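Local coordinates for formyltransferase (Francisella tularensis subsp. tularensis, PDB 4NV1), which belongs to the formyltransferase family and binds dTDP-4-amino-4,6-dideoxyglucose in a pocket beside a mixed sheet flanked by helices, at residues 10-15 / 153-158; 20-25 / 160-165; 105-110 / 149-154. One frame throughout, in Å; residues are numbered along the deposited sequence.

All three contacts use the long helix 147-170. Contacts 1 and 2 join it to successive parts of helix 13-24, with centres about 12 Å apart, and contact 3 joins its N-terminal part to the start of helix 106-113. The centres of contacts 1 and 3 also lie about 12 Å apart. These two share Lys153 and Val154 and meet at the ligand, where Asn12 ND2 packs 4.0 Å from Tyr151 OH. Contact 3 supplies Phe105, Gln107 and Tyr151 to the pocket for dTDP-4-amino-4,6-dideoxyglucose, and contact 1 supplies Asn12. Contact 2, its centre about 22 Å from that of contact 3, is packing between helices at the far end of the row.

Contact 1: residues 10-15 / 153-158; sequences TDNRTI and KVQKKE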
# COMPACT_ATOMS: atom_id res chain seq x y z
N THR A 10 10.27 -7.07 30.01
CA THR A 10 9.91 -6.83 28.61
C THR A 10 8.69 -7.62 28.15
O THR A 10 8.47 -8.75 28.62
CB THR A 10 11.03 -7.27 27.66
OG1 THR A 10 10.69 -6.87 26.32
CG2 THR A 10 11.25 -8.75 27.72
N ASP A 11 7.93 -7.01 27.24
CA ASP A 11 6.94 -7.74 26.50
C ASP A 11 7.30 -7.93 25.03
O ASP A 11 6.40 -8.07 24.23
CB ASP A 11 5.62 -7.03 26.67
CG ASP A 11 5.16 -7.11 28.10
OD1 ASP A 11 4.96 -8.24 28.53
OD2 ASP A 11 5.10 -6.09 28.83
N ASN A 12 8.58 -8.00 24.68
CA ASN A 12 8.96 -8.16 23.27
C ASN A 12 9.82 -9.36 23.08
O ASN A 12 10.84 -9.44 23.74
CB ASN A 12 9.86 -7.02 22.80
CG ASN A 12 10.13 -7.06 21.30
OD1 ASN A 12 11.00 -7.76 20.78
ND2 ASN A 12 9.40 -6.23 20.60
N ARG A 13 9.46 -10.23 22.15
CA ARG A 13 10.19 -11.46 21.95
C ARG A 13 11.57 -11.16 21.47
O ARG A 13 12.52 -11.88 21.81
CB ARG A 13 9.46 -12.28 20.87
CG ARG A 13 10.31 -13.08 19.88
CD ARG A 13 10.52 -14.54 20.27
NE ARG A 13 9.36 -15.39 19.94
CZ ARG A 13 8.26 -15.58 20.68
NH1 ARG A 13 8.09 -15.01 21.87
NH2 ARG A 13 7.30 -16.37 20.24
N THR A 14 11.69 -10.19 20.56
CA THR A 14 13.00 -9.96 19.94
C THR A 14 13.99 -9.38 20.96
O THR A 14 15.12 -9.85 21.12
CB THR A 14 12.87 -9.11 18.66
OG1 THR A 14 12.63 -10.01 17.58
CG2 THR A 14 14.16 -8.35 18.36
N ILE A 15 13.54 -8.34 21.65
CA ILE A 15 14.28 -7.80 22.79
C ILE A 15 14.59 -8.86 23.84
O ILE A 15 15.75 -8.94 24.32
CB ILE A 15 13.43 -6.68 23.42
CG1 ILE A 15 13.38 -5.48 22.46
CG2 ILE A 15 13.89 -6.29 24.83
CD1 ILE A 15 14.73 -4.99 21.95
N LYS A 153 14.62 0.08 12.62
CA LYS A 153 15.93 0.73 12.79
C LYS A 153 16.15 1.12 14.23
O LYS A 153 17.28 1.01 14.69
CB LYS A 153 16.12 2.01 11.95
CG LYS A 153 16.78 1.73 10.62
CD LYS A 153 16.15 2.47 9.45
CE LYS A 153 16.13 3.94 9.71
NZ LYS A 153 16.47 4.68 8.47
N VAL A 154 15.10 1.59 14.90
CA VAL A 154 15.21 2.12 16.26
C VAL A 154 15.52 0.95 17.20
O VAL A 154 16.49 0.99 17.98
CB VAL A 154 13.98 2.95 16.65
CG1 VAL A 154 13.89 3.22 18.12
CG2 VAL A 154 14.05 4.31 15.92
N GLN A 155 14.83 -0.14 16.95
CA GLN A 155 14.98 -1.34 17.77
C GLN A 155 16.36 -1.88 17.70
O GLN A 155 17.00 -2.12 18.71
CB GLN A 155 13.90 -2.38 17.47
CG GLN A 155 13.68 -3.37 18.56
CD GLN A 155 12.47 -4.29 18.31
OE1 GLN A 155 12.64 -5.40 17.81
NE2 GLN A 155 11.28 -3.83 18.64
N LYS A 156 16.88 -2.07 16.51
CA LYS A 156 18.26 -2.42 16.33
C LYS A 156 19.27 -1.43 16.95
O LYS A 156 20.32 -1.82 17.47
CB LYS A 156 18.49 -2.45 14.83
CG LYS A 156 19.82 -3.01 14.39
CD LYS A 156 19.66 -3.70 13.04
CE LYS A 156 18.50 -4.70 13.04
NZ LYS A 156 17.54 -4.53 11.90
N LYS A 157 18.96 -0.15 16.92
CA LYS A 157 19.89 0.82 17.53
C LYS A 157 19.87 0.60 19.06
O LYS A 157 20.89 0.55 19.73
CB LYS A 157 19.45 2.23 17.14
CG LYS A 157 20.31 3.34 17.75
CD LYS A 157 21.76 3.22 17.28
CE LYS A 157 21.90 3.53 15.81
NZ LYS A 157 23.23 3.02 15.39
N GLU A 158 18.69 0.40 19.60
CA GLU A 158 18.48 0.08 20.99
C GLU A 158 19.38 -1.01 21.45
O GLU A 158 20.05 -0.78 22.41
CB GLU A 158 17.08 -0.40 21.31
CG GLU A 158 16.02 0.67 21.47
CD GLU A 158 14.65 0.04 21.69
OE1 GLU A 158 14.17 -0.60 20.71
OE2 GLU A 158 14.04 0.16 22.79
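The side-chain oxygen of Asn12, a residue that lies against Gln155 of the long helix, is held by a backbone N-H group at the start of helix 13-24. Asn12 OD1 accepts from Ile15 N at 2.7 Å, with an N-H...O angle of 160° and the donor tilted out of the carbonyl plane; a second approach, from Thr14 N, is strongly bent and doubtful as a bond. Asn12 is thus the N-cap of the helix. Just before it, Thr10 OG1 accepts from the backbone N of Asn12 at 2.9 Å, an ST turn leading into the cap. With its oxygen held, the Asn12 amide presents its nitrogen toward 153-158: Asn12 ND2 comes to 3.6 Å from Gln155 NE2. The two side chains approach from opposite directions and their amide planes stand nearly perpendicular, 84° apart, a packing contact between two NH2 groups. Asn12 ND2 also gives a weak hydrogen bond to O3P of the bound dTDP-4-amino-4,6-dideoxyglucose, and so the cap doubles as a ligand contact. Gln155 reaches across with CG anti to its backbone N (chi1 -159°) and the chain extended beyond it. Its oxygen meets a methyl group, Gln155 OE1 lying 3.4 Å from Thr14 CG2, while lower down the chain Gln155 CG rests 3.9 Å from Ile15 CD1. One long side chain therefore touches Asn12, Thr14 and Ile15, its amide against Asn12 ND2 and the Thr14 methyl and its stem against Ile15, all by packing. Ile15 turns inward onto Cys74 of strand 70-74, and Glu158, one turn beyond Gln155, hydrogen-bonds His75 through OE1 and packs on Ala119 of strand 117-123, so both helices rest on the central sheet here.

Contact 2: residues 20-25 / 160-165; sequences KNIIGS and ELFTKV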
# COMPACT_ATOMS: atom_id res chain seq x y z
N LYS A 20 18.96 -11.79 26.43
CA LYS A 20 19.41 -13.10 26.93
C LYS A 20 20.81 -13.36 26.42
O LYS A 20 21.71 -13.85 27.11
CB LYS A 20 18.52 -14.23 26.38
CG LYS A 20 17.24 -14.50 27.13
CD LYS A 20 17.42 -15.53 28.25
CE LYS A 20 16.03 -16.09 28.54
NZ LYS A 20 15.75 -16.51 29.93
N ASN A 21 20.90 -13.08 25.14
CA ASN A 21 22.13 -13.19 24.41
C ASN A 21 23.28 -12.35 24.94
O ASN A 21 24.37 -12.85 25.26
CB ASN A 21 21.86 -12.72 23.00
CG ASN A 21 22.45 -13.65 22.02
OD1 ASN A 21 23.66 -13.64 21.82
ND2 ASN A 21 21.61 -14.55 21.50
N ILE A 22 23.04 -11.05 24.97
CA ILE A 22 24.04 -10.14 25.54
C ILE A 22 24.30 -10.44 27.02
O ILE A 22 25.45 -10.60 27.40
CB ILE A 22 23.56 -8.70 25.36
CG1 ILE A 22 23.57 -8.38 23.87
CG2 ILE A 22 24.38 -7.72 26.21
CD1 ILE A 22 22.48 -7.43 23.53
N ILE A 23 23.27 -10.50 27.85
CA ILE A 23 23.46 -10.66 29.28
C ILE A 23 23.99 -12.03 29.69
O ILE A 23 24.94 -12.08 30.48
CB ILE A 23 22.21 -10.35 30.09
CG1 ILE A 23 21.78 -8.91 29.87
CG2 ILE A 23 22.46 -10.45 31.59
CD1 ILE A 23 20.33 -8.71 30.24
N GLY A 24 23.39 -13.11 29.20
CA GLY A 24 23.96 -14.46 29.35
C GLY A 24 25.44 -14.56 28.96
O GLY A 24 26.16 -15.44 29.45
N SER A 25 25.96 -13.67 28.12
CA SER A 25 27.39 -13.74 27.80
C SER A 25 28.27 -13.24 28.94
O SER A 25 29.47 -13.41 28.86
CB SER A 25 27.73 -13.03 26.49
OG SER A 25 27.97 -11.65 26.70
N GLU A 160 22.07 -2.38 19.86
CA GLU A 160 23.45 -1.92 19.70
C GLU A 160 23.93 -0.94 20.78
O GLU A 160 25.04 -1.07 21.31
CB GLU A 160 23.61 -1.38 18.29
CG GLU A 160 24.96 -0.75 18.08
CD GLU A 160 24.97 0.30 16.98
OE1 GLU A 160 26.09 0.79 16.73
OE2 GLU A 160 23.92 0.68 16.40
N LEU A 161 23.07 -0.04 21.22
CA LEU A 161 23.45 0.88 22.29
C LEU A 161 23.54 0.16 23.64
O LEU A 161 24.44 0.37 24.42
CB LEU A 161 22.50 2.05 22.42
CG LEU A 161 22.46 3.01 21.23
CD1 LEU A 161 21.55 4.15 21.60
CD2 LEU A 161 23.76 3.72 20.86
N PHE A 162 22.68 -0.82 23.88
CA PHE A 162 22.71 -1.53 25.15
C PHE A 162 23.95 -2.42 25.21
O PHE A 162 24.62 -2.57 26.25
CB PHE A 162 21.43 -2.36 25.25
CG PHE A 162 21.38 -3.25 26.44
CD1 PHE A 162 21.11 -2.73 27.68
CD2 PHE A 162 21.51 -4.60 26.32
CE1 PHE A 162 21.02 -3.55 28.80
CE2 PHE A 162 21.46 -5.44 27.41
CZ PHE A 162 21.21 -4.91 28.66
N THR A 163 24.25 -3.06 24.07
CA THR A 163 25.46 -3.86 23.93
C THR A 163 26.69 -2.98 24.31
O THR A 163 27.55 -3.40 25.07
CB THR A 163 25.57 -4.41 22.50
OG1 THR A 163 24.42 -5.18 22.16
CG2 THR A 163 26.82 -5.19 22.29
N LYS A 164 26.74 -1.75 23.83
CA LYS A 164 27.87 -0.83 24.07
C LYS A 164 27.98 -0.38 25.51
O LYS A 164 29.06 -0.04 25.96
CB LYS A 164 27.72 0.37 23.14
CG LYS A 164 28.97 1.24 22.98
CD LYS A 164 28.82 2.36 21.94
CE LYS A 164 29.97 3.36 22.00
NZ LYS A 164 29.47 4.74 21.69
N VAL A 165 26.90 -0.34 26.28
CA VAL A 165 27.00 0.25 27.60
C VAL A 165 26.72 -0.72 28.77
O VAL A 165 26.87 -0.32 29.94
CB VAL A 165 26.12 1.50 27.79
CG1 VAL A 165 26.55 2.64 26.86
CG2 VAL A 165 24.62 1.17 27.72
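This is apolar packing between two parallel helices, 13-24 and 147-170, lying side by side against the mixed sheet. The axes of the segments run nearly parallel, 4° apart, with a closest approach of 10.7 Å. Ile22 carries most of the contact through both branches. Its CG2 methyl comes to 3.9 Å from Phe162 CE2, approaching the ring obliquely, while the other branch passes over the next residue, bringing Ile22 CD1 to 3.3 Å from Thr163 OG1. That close approach involves no bond: the Thr163 hydroxyl hydrogen-bonds Val159 O one turn back in its own helix. With CG anti to the backbone N (chi1 175°), Phe162 extends its ring into the groove between the helices, where Ile23 CD1 meets the ring edge 4.2 Å from Phe162 CZ. The ring also stacks with Phe19 and makes an edge-to-face contact with Phe72 of strand 70-74. Ile23 continues onto Val29, Val31 and Tyr33 of strand 29-35. Helix 13-24 links the neighbouring parallel strands 4-9 and 29-35 in a beta-alpha-beta crossover, and its pairing with a second sheet-covering helix is that of a Rossmann-like alpha/beta domain.

Contact 3: residues 105-110 / 149-154; sequences FPQVFS and DVYAKV. With 0FX (dTDP-4-amino-4,6-dideoxyglucose), chain I.
Gln107 packs its stem on Val150 and its amide on Tyr151, and a folded conformation lets it do both. CG sits between the backbone N and the carbonyl carbon, the crowded position (chi1 83°), and the chain bends again at chi2. Gln107 CB is left 3.7 Å from Val150 CG1, while the amide turns back until Gln107 NE2 lies 3.9 Å from Tyr151 CB, obliquely to the ring, amide and ring planes 53° apart. The same nitrogen donates an almost straight bond to the ligand, Gln107 NE2 to 0FX O3 being 2.9 Å with an N-H...O angle of 178°. It is also hydrogen-bonded to Ser147 OG, which steadies the amide from the other helix. With CG anti to the backbone N, Tyr151 turns one ring face to deoxyribose C4 and carries its hydroxyl to the diphosphate: Tyr151 OH to 0FX O4P is a weak bond of 3.0 Å at the ring edge. Phe105, the residue before helix 106-113, lays one face against deoxyribose C2, which lies 3.4 Å above the ring plane. Two aromatic faces and one amide thus hold the sugar attached to the thymine, while the tyrosine hydroxyl addresses phosphate oxygen, a pairing of apolar cover with directed bonds that would fix the nucleotide part of the ligand.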
# COMPACT_ATOMS: atom_id res chain seq x y z
N PHE A 105 4.23 5.87 20.52
CA PHE A 105 4.61 5.67 19.14
C PHE A 105 5.41 6.84 18.60
O PHE A 105 4.99 7.48 17.64
CB PHE A 105 3.38 5.45 18.30
CG PHE A 105 2.58 4.22 18.69
CD1 PHE A 105 1.23 4.19 18.46
CD2 PHE A 105 3.17 3.12 19.30
CE1 PHE A 105 0.46 3.10 18.85
CE2 PHE A 105 2.41 2.01 19.67
CZ PHE A 105 1.05 1.99 19.42
N PRO A 106 6.55 7.09 19.23
CA PRO A 106 7.51 8.16 18.92
C PRO A 106 7.82 8.23 17.46
O PRO A 106 7.75 9.32 16.89
CB PRO A 106 8.74 7.84 19.76
CG PRO A 106 8.52 6.43 20.27
CD PRO A 106 7.06 6.17 20.28
N GLN A 107 8.08 7.08 16.84
CA GLN A 107 8.42 7.11 15.42
C GLN A 107 7.25 7.58 14.52
O GLN A 107 7.47 8.31 13.54
CB GLN A 107 9.10 5.83 14.89
CG GLN A 107 8.16 4.68 14.51
CD GLN A 107 7.50 4.10 15.70
OE1 GLN A 107 7.88 4.41 16.84
NE2 GLN A 107 6.57 3.17 15.48
N VAL A 108 6.02 7.25 14.89
CA VAL A 108 4.89 7.75 14.13
C VAL A 108 4.89 9.26 14.17
O VAL A 108 4.88 9.93 13.12
CB VAL A 108 3.56 7.21 14.62
CG1 VAL A 108 2.44 7.84 13.83
CG2 VAL A 108 3.50 5.69 14.52
N PHE A 109 4.91 9.81 15.36
CA PHE A 109 4.93 11.27 15.54
C PHE A 109 6.15 11.90 14.86
O PHE A 109 6.03 12.97 14.34
CB PHE A 109 4.84 11.65 17.04
CG PHE A 109 3.47 11.49 17.58
CD1 PHE A 109 3.06 10.30 18.11
CD2 PHE A 109 2.58 12.53 17.48
CE1 PHE A 109 1.75 10.15 18.53
CE2 PHE A 109 1.28 12.38 17.85
CZ PHE A 109 0.89 11.19 18.44
N SER A 110 7.29 11.23 14.79
CA SER A 110 8.46 11.84 14.18
C SER A 110 8.29 11.91 12.68
O SER A 110 8.68 12.91 12.04
CB SER A 110 9.81 11.18 14.57
OG SER A 110 10.33 11.51 15.86
N ASP A 149 9.42 0.41 9.27
CA ASP A 149 10.83 0.40 8.98
C ASP A 149 11.63 1.23 9.98
O ASP A 149 12.82 0.94 10.17
CB ASP A 149 11.14 0.92 7.57
CG ASP A 149 10.20 0.35 6.47
OD1 ASP A 149 10.05 -0.89 6.45
OD2 ASP A 149 9.64 1.12 5.66
N VAL A 150 11.04 2.35 10.42
CA VAL A 150 11.73 3.24 11.34
C VAL A 150 11.75 2.59 12.71
O VAL A 150 12.78 2.61 13.34
CB VAL A 150 11.06 4.63 11.44
CG1 VAL A 150 11.83 5.47 12.48
CG2 VAL A 150 11.11 5.28 10.06
N TYR A 151 10.67 1.93 13.14
CA TYR A 151 10.65 1.23 14.39
C TYR A 151 11.74 0.17 14.36
O TYR A 151 12.42 -0.07 15.39
CB TYR A 151 9.31 0.56 14.60
CG TYR A 151 9.12 -0.34 15.82
CD1 TYR A 151 8.67 0.19 17.03
CD2 TYR A 151 9.23 -1.72 15.73
CE1 TYR A 151 8.42 -0.60 18.14
CE2 TYR A 151 8.95 -2.54 16.83
CZ TYR A 151 8.57 -1.97 18.04
OH TYR A 151 8.28 -2.71 19.17
N ALA A 152 11.88 -0.53 13.25
CA ALA A 152 12.89 -1.59 13.21
C ALA A 152 14.33 -1.08 13.22
O ALA A 152 15.18 -1.77 13.76
CB ALA A 152 12.71 -2.52 12.02
N LYS A 153 14.62 0.08 12.62
CA LYS A 153 15.93 0.73 12.79
C LYS A 153 16.15 1.12 14.23
O LYS A 153 17.28 1.01 14.69
CB LYS A 153 16.12 2.01 11.95
CG LYS A 153 16.78 1.73 10.62
CD LYS A 153 16.15 2.47 9.45
CE LYS A 153 16.13 3.94 9.71
NZ LYS A 153 16.47 4.68 8.47
N VAL A 154 15.10 1.59 14.90
CA VAL A 154 15.21 2.12 16.26
C VAL A 154 15.52 0.95 17.20
O VAL A 154 16.49 0.99 17.98
CB VAL A 154 13.98 2.95 16.65
CG1 VAL A 154 13.89 3.22 18.12
CG2 VAL A 154 14.05 4.31 15.92
O4P 0FX I . 6.84 -1.50 21.51
P2 0FX I . 6.24 -2.89 21.83
O3P 0FX I . 6.81 -4.24 21.46
O1G 0FX I . 5.20 -2.82 23.03
C1G 0FX I . 5.62 -2.58 24.35
C2G 0FX I . 4.27 -2.51 25.04
O2G 0FX I . 3.38 -3.53 24.58
C3G 0FX I . 3.61 -1.16 24.84
O3G 0FX I . 2.47 -1.23 25.72
C4G 0FX I . 4.63 -0.06 25.16
N4A 0FX I . 4.05 1.28 25.09
C5G 0FX I . 5.88 -0.13 24.28
C6G 0FX I . 6.90 0.94 24.66
O5G 0FX I . 6.45 -1.42 24.47
OPP 0FX I . 5.05 -3.42 20.90
P 0FX I . 3.74 -2.79 20.28
O1P 0FX I . 2.58 -2.57 21.23
O2P 0FX I . 3.81 -3.76 19.11
O5 0FX I . 4.09 -1.42 19.51
C5 0FX I . 5.12 -1.48 18.51
C4 0FX I . 4.81 -0.58 17.33
O4 0FX I . 3.79 -1.16 16.55
C3 0FX I . 4.31 0.80 17.65
O3 0FX I . 5.36 1.78 17.72
C2 0FX I . 3.49 1.17 16.42
C1 0FX I . 2.96 -0.19 15.96
N11 0FX I . 1.53 -0.30 16.30
C61 0FX I . 1.17 -0.85 17.48
C51 0FX I . -0.17 -0.94 17.81
C5A 0FX I . -0.70 -1.48 19.12
C21 0FX I . 0.61 0.13 15.42
O21 0FX I . 0.94 0.64 14.22
N31 0FX I . -0.70 0.02 15.66
C41 0FX I . -1.05 -0.51 16.85
O41 0FX I . -2.32 -0.62 17.21